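Local coordinates for protein tryptophan halogenase (Shewanella frigidimarina, PDB 2PYX) that is probably a flavin-dependent tryptophan halogenase, a monooxygenase-type enzyme expected to bind FAD, at residues Leu489-Arg492 / Leu493-Asn497. Numbering follows the deposited sequence.
Sequences LAQR and LFNDN
The F494 ring leans back over the preceding turn of helix 484-507, meeting A490 O and the CA of Q491 obliquely. Its CD2 comes within 3.2 Å of A490 O, while CE2 reaches the A490 methyl, CB, at 4.1 Å. With CG anti to its own carbonyl carbon (chi1 -71°), the ring is swung back toward the start of the helix. The amides of Q491 and N495 cross with their planes 40° apart, Q491 OE1 standing 2.9 Å from N495 ND2; the bend at chi2 of Q491 (58°) curls its amide forward to that neighbour. In one of two modelled conformers, R492 places a guanidinium face over the CA of L489, offset toward the rim.

Further round the helix, away from the F494 ring, L489 and L493 cross at a slant in van der Waals contact, L489 CG lying 4.1 Å from L493 CD1. Four alpha-helical bonds run beneath, from the amides of L493, F494, N495 and D496 to the carbonyls four residues back; F494 N to A490 O measures 2.8 Å.

A490 and F494 also rest on Y127 of helix 125-128, and L489 and L493 on E121 just before it. The chemistry is thus that of an amphipathic helix: an apolar strip of L489, A490, L493 and F494 packs against E121, L122, Y127 and W128, while exposed Q491 and R492 give the other side its polar character.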
ATOM      1  N   LEU A 489     -30.449  -7.325 -15.321  1.00 21.72           N
ATOM      2  CA  LEU A 489     -29.832  -6.365 -14.387  1.00 20.83           C
ATOM      3  C   LEU A 489     -28.382  -6.122 -14.798  1.00 21.67           C
ATOM      4  O   LEU A 489     -27.949  -4.979 -14.973  1.00 21.61           O
ATOM      5  CB  LEU A 489     -29.869  -6.880 -12.967  1.00 22.75           C
ATOM      6  CG  LEU A 489     -29.225  -5.996 -11.896  1.00 23.16           C
ATOM      7  CD1 LEU A 489     -29.686  -4.528 -11.962  1.00 26.07           C
ATOM      8  CD2 LEU A 489     -29.470  -6.570 -10.564  1.00 23.06           C
ATOM      9  N   ALA A 490     -27.645  -7.218 -15.001  1.00 21.66           N
ATOM     10  CA  ALA A 490     -26.244  -7.096 -15.451  1.00 20.05           C
ATOM     11  C   ALA A 490     -26.112  -6.228 -16.698  1.00 21.82           C
ATOM     12  O   ALA A 490     -25.252  -5.342 -16.758  1.00 21.76           O
ATOM     13  CB  ALA A 490     -25.628  -8.493 -15.677  1.00 18.58           C
ATOM     14  N   GLN A 491     -26.964  -6.456 -17.697  1.00 20.01           N
ATOM     15  CA  GLN A 491     -26.872  -5.721 -18.949  1.00 22.12           C
ATOM     16  C   GLN A 491     -27.122  -4.232 -18.728  1.00 23.03           C
ATOM     17  O   GLN A 491     -26.461  -3.384 -19.351  1.00 21.77           O
ATOM     18  CB  GLN A 491     -27.874  -6.238 -19.979  1.00 23.86           C
ATOM     19  CG  GLN A 491     -27.712  -5.559 -21.323  1.00 24.47           C
ATOM     20  CD  GLN A 491     -26.319  -5.732 -21.893  1.00 30.57           C
ATOM     21  OE1 GLN A 491     -25.555  -4.764 -22.040  1.00 34.64           O
ATOM     22  NE2 GLN A 491     -25.972  -6.971 -22.205  1.00 32.46           N
ATOM     23  N   ARG A 492     -28.098  -3.919 -17.876  1.00 23.75           N
ATOM     24  CA  ARG A 492     -28.373  -2.532 -17.522  0.50 24.65           C
ATOM     25  C   ARG A 492     -27.137  -1.889 -16.876  1.00 25.22           C
ATOM     26  O   ARG A 492     -26.714  -0.802 -17.291  1.00 23.64           O
ATOM     27  CB  ARG A 492     -29.594  -2.427 -16.606  0.50 25.77           C
ATOM     28  CG  ARG A 492     -30.897  -2.820 -17.297  0.50 27.32           C
ATOM     29  CD  ARG A 492     -32.126  -2.411 -16.500  0.50 23.25           C
ATOM     30  NE  ARG A 492     -32.365  -3.232 -15.316  0.50 25.29           N
ATOM     31  CZ  ARG A 492     -32.975  -4.415 -15.320  0.50 16.38           C
ATOM     32  NH1 ARG A 492     -33.396  -4.966 -16.449  0.50 19.19           N
ATOM     33  NH2 ARG A 492     -33.144  -5.058 -14.193  0.50 18.63           N
ATOM     34  N   LEU A 493     -26.553  -2.573 -15.888  1.00 22.09           N
ATOM     35  CA  LEU A 493     -25.337  -2.087 -15.226  1.00 20.74           C
ATOM     36  C   LEU A 493     -24.137  -1.937 -16.206  1.00 19.81           C
ATOM     37  O   LEU A 493     -23.382  -0.964 -16.090  1.00 18.85           O
ATOM     38  CB  LEU A 493     -24.970  -2.987 -14.042  1.00 19.28           C
ATOM     39  CG  LEU A 493     -25.977  -3.017 -12.882  1.00 18.87           C
ATOM     40  CD1 LEU A 493     -25.640  -4.077 -11.861  1.00 19.84           C
ATOM     41  CD2 LEU A 493     -26.087  -1.658 -12.214  1.00 25.57           C
ATOM     42  N   PHE A 494     -23.944  -2.870 -17.138  1.00 18.92           N
ATOM     43  CA  PHE A 494     -22.897  -2.737 -18.152  1.00 18.77           C
ATOM     44  C   PHE A 494     -23.118  -1.482 -19.008  1.00 20.58           C
ATOM     45  O   PHE A 494     -22.190  -0.727 -19.299  1.00 20.23           O
ATOM     46  CB  PHE A 494     -22.800  -3.941 -19.097  1.00 18.71           C
ATOM     47  CG  PHE A 494     -22.238  -5.207 -18.471  1.00 20.99           C
ATOM     48  CD1 PHE A 494     -21.024  -5.206 -17.795  1.00 17.47           C
ATOM     49  CD2 PHE A 494     -22.894  -6.420 -18.629  1.00 23.36           C
ATOM     50  CE1 PHE A 494     -20.503  -6.385 -17.243  1.00 17.57           C
ATOM     51  CE2 PHE A 494     -22.367  -7.598 -18.077  1.00 20.76           C
ATOM     52  CZ  PHE A 494     -21.155  -7.567 -17.401  1.00 19.23           C
ATOM     53  N   ASN A 495     -24.364  -1.292 -19.440  1.00 21.94           N
ATOM     54  CA  ASN A 495     -24.719  -0.095 -20.206  1.00 20.98           C
ATOM     55  C   ASN A 495     -24.444   1.185 -19.442  1.00 19.29           C
ATOM     56  O   ASN A 495     -23.883   2.136 -20.009  1.00 20.49           O
ATOM     57  CB  ASN A 495     -26.209  -0.120 -20.554  1.00 21.34           C
ATOM     58  CG  ASN A 495     -26.568  -1.185 -21.544  1.00 25.25           C
ATOM     59  OD1 ASN A 495     -27.757  -1.422 -21.774  1.00 36.61           O
ATOM     60  ND2 ASN A 495     -25.582  -1.819 -22.150  1.00 28.45           N
ATOM     61  N   ASP A 496     -24.830   1.207 -18.174  1.00 19.63           N
ATOM     62  CA  ASP A 496     -24.671   2.383 -17.314  1.00 20.04           C
ATOM     63  C   ASP A 496     -23.198   2.708 -17.123  1.00 19.77           C
ATOM     64  O   ASP A 496     -22.794   3.874 -17.101  1.00 21.29           O
ATOM     65  CB  ASP A 496     -25.338   2.191 -15.955  1.00 19.52           C
ATOM     66  CG  ASP A 496     -26.878   2.125 -16.038  1.00 27.10           C
ATOM     67  OD1 ASP A 496     -27.440   2.439 -17.119  1.00 35.39           O
ATOM     68  OD2 ASP A 496     -27.505   1.763 -15.014  1.00 35.99           O
ATOM     69  N   ASN A 497     -22.386   1.670 -16.962  1.00 18.28           N
ATOM     70  CA  ASN A 497     -20.942   1.879 -16.840  1.00 17.16           C
ATOM     71  C   ASN A 497     -20.369   2.498 -18.103  1.00 18.08           C
ATOM     72  O   ASN A 497     -19.526   3.412 -18.045  1.00 18.18           O
ATOM     73  CB  ASN A 497     -20.212   0.561 -16.536  1.00 16.88           C
ATOM     74  CG  ASN A 497     -18.721   0.759 -16.411  1.00 13.57           C
ATOM     75  OD1 ASN A 497     -18.265   1.376 -15.452  1.00 17.67           O
ATOM     76  ND2 ASN A 497     -17.965   0.273 -17.389  1.00 15.77           N
TER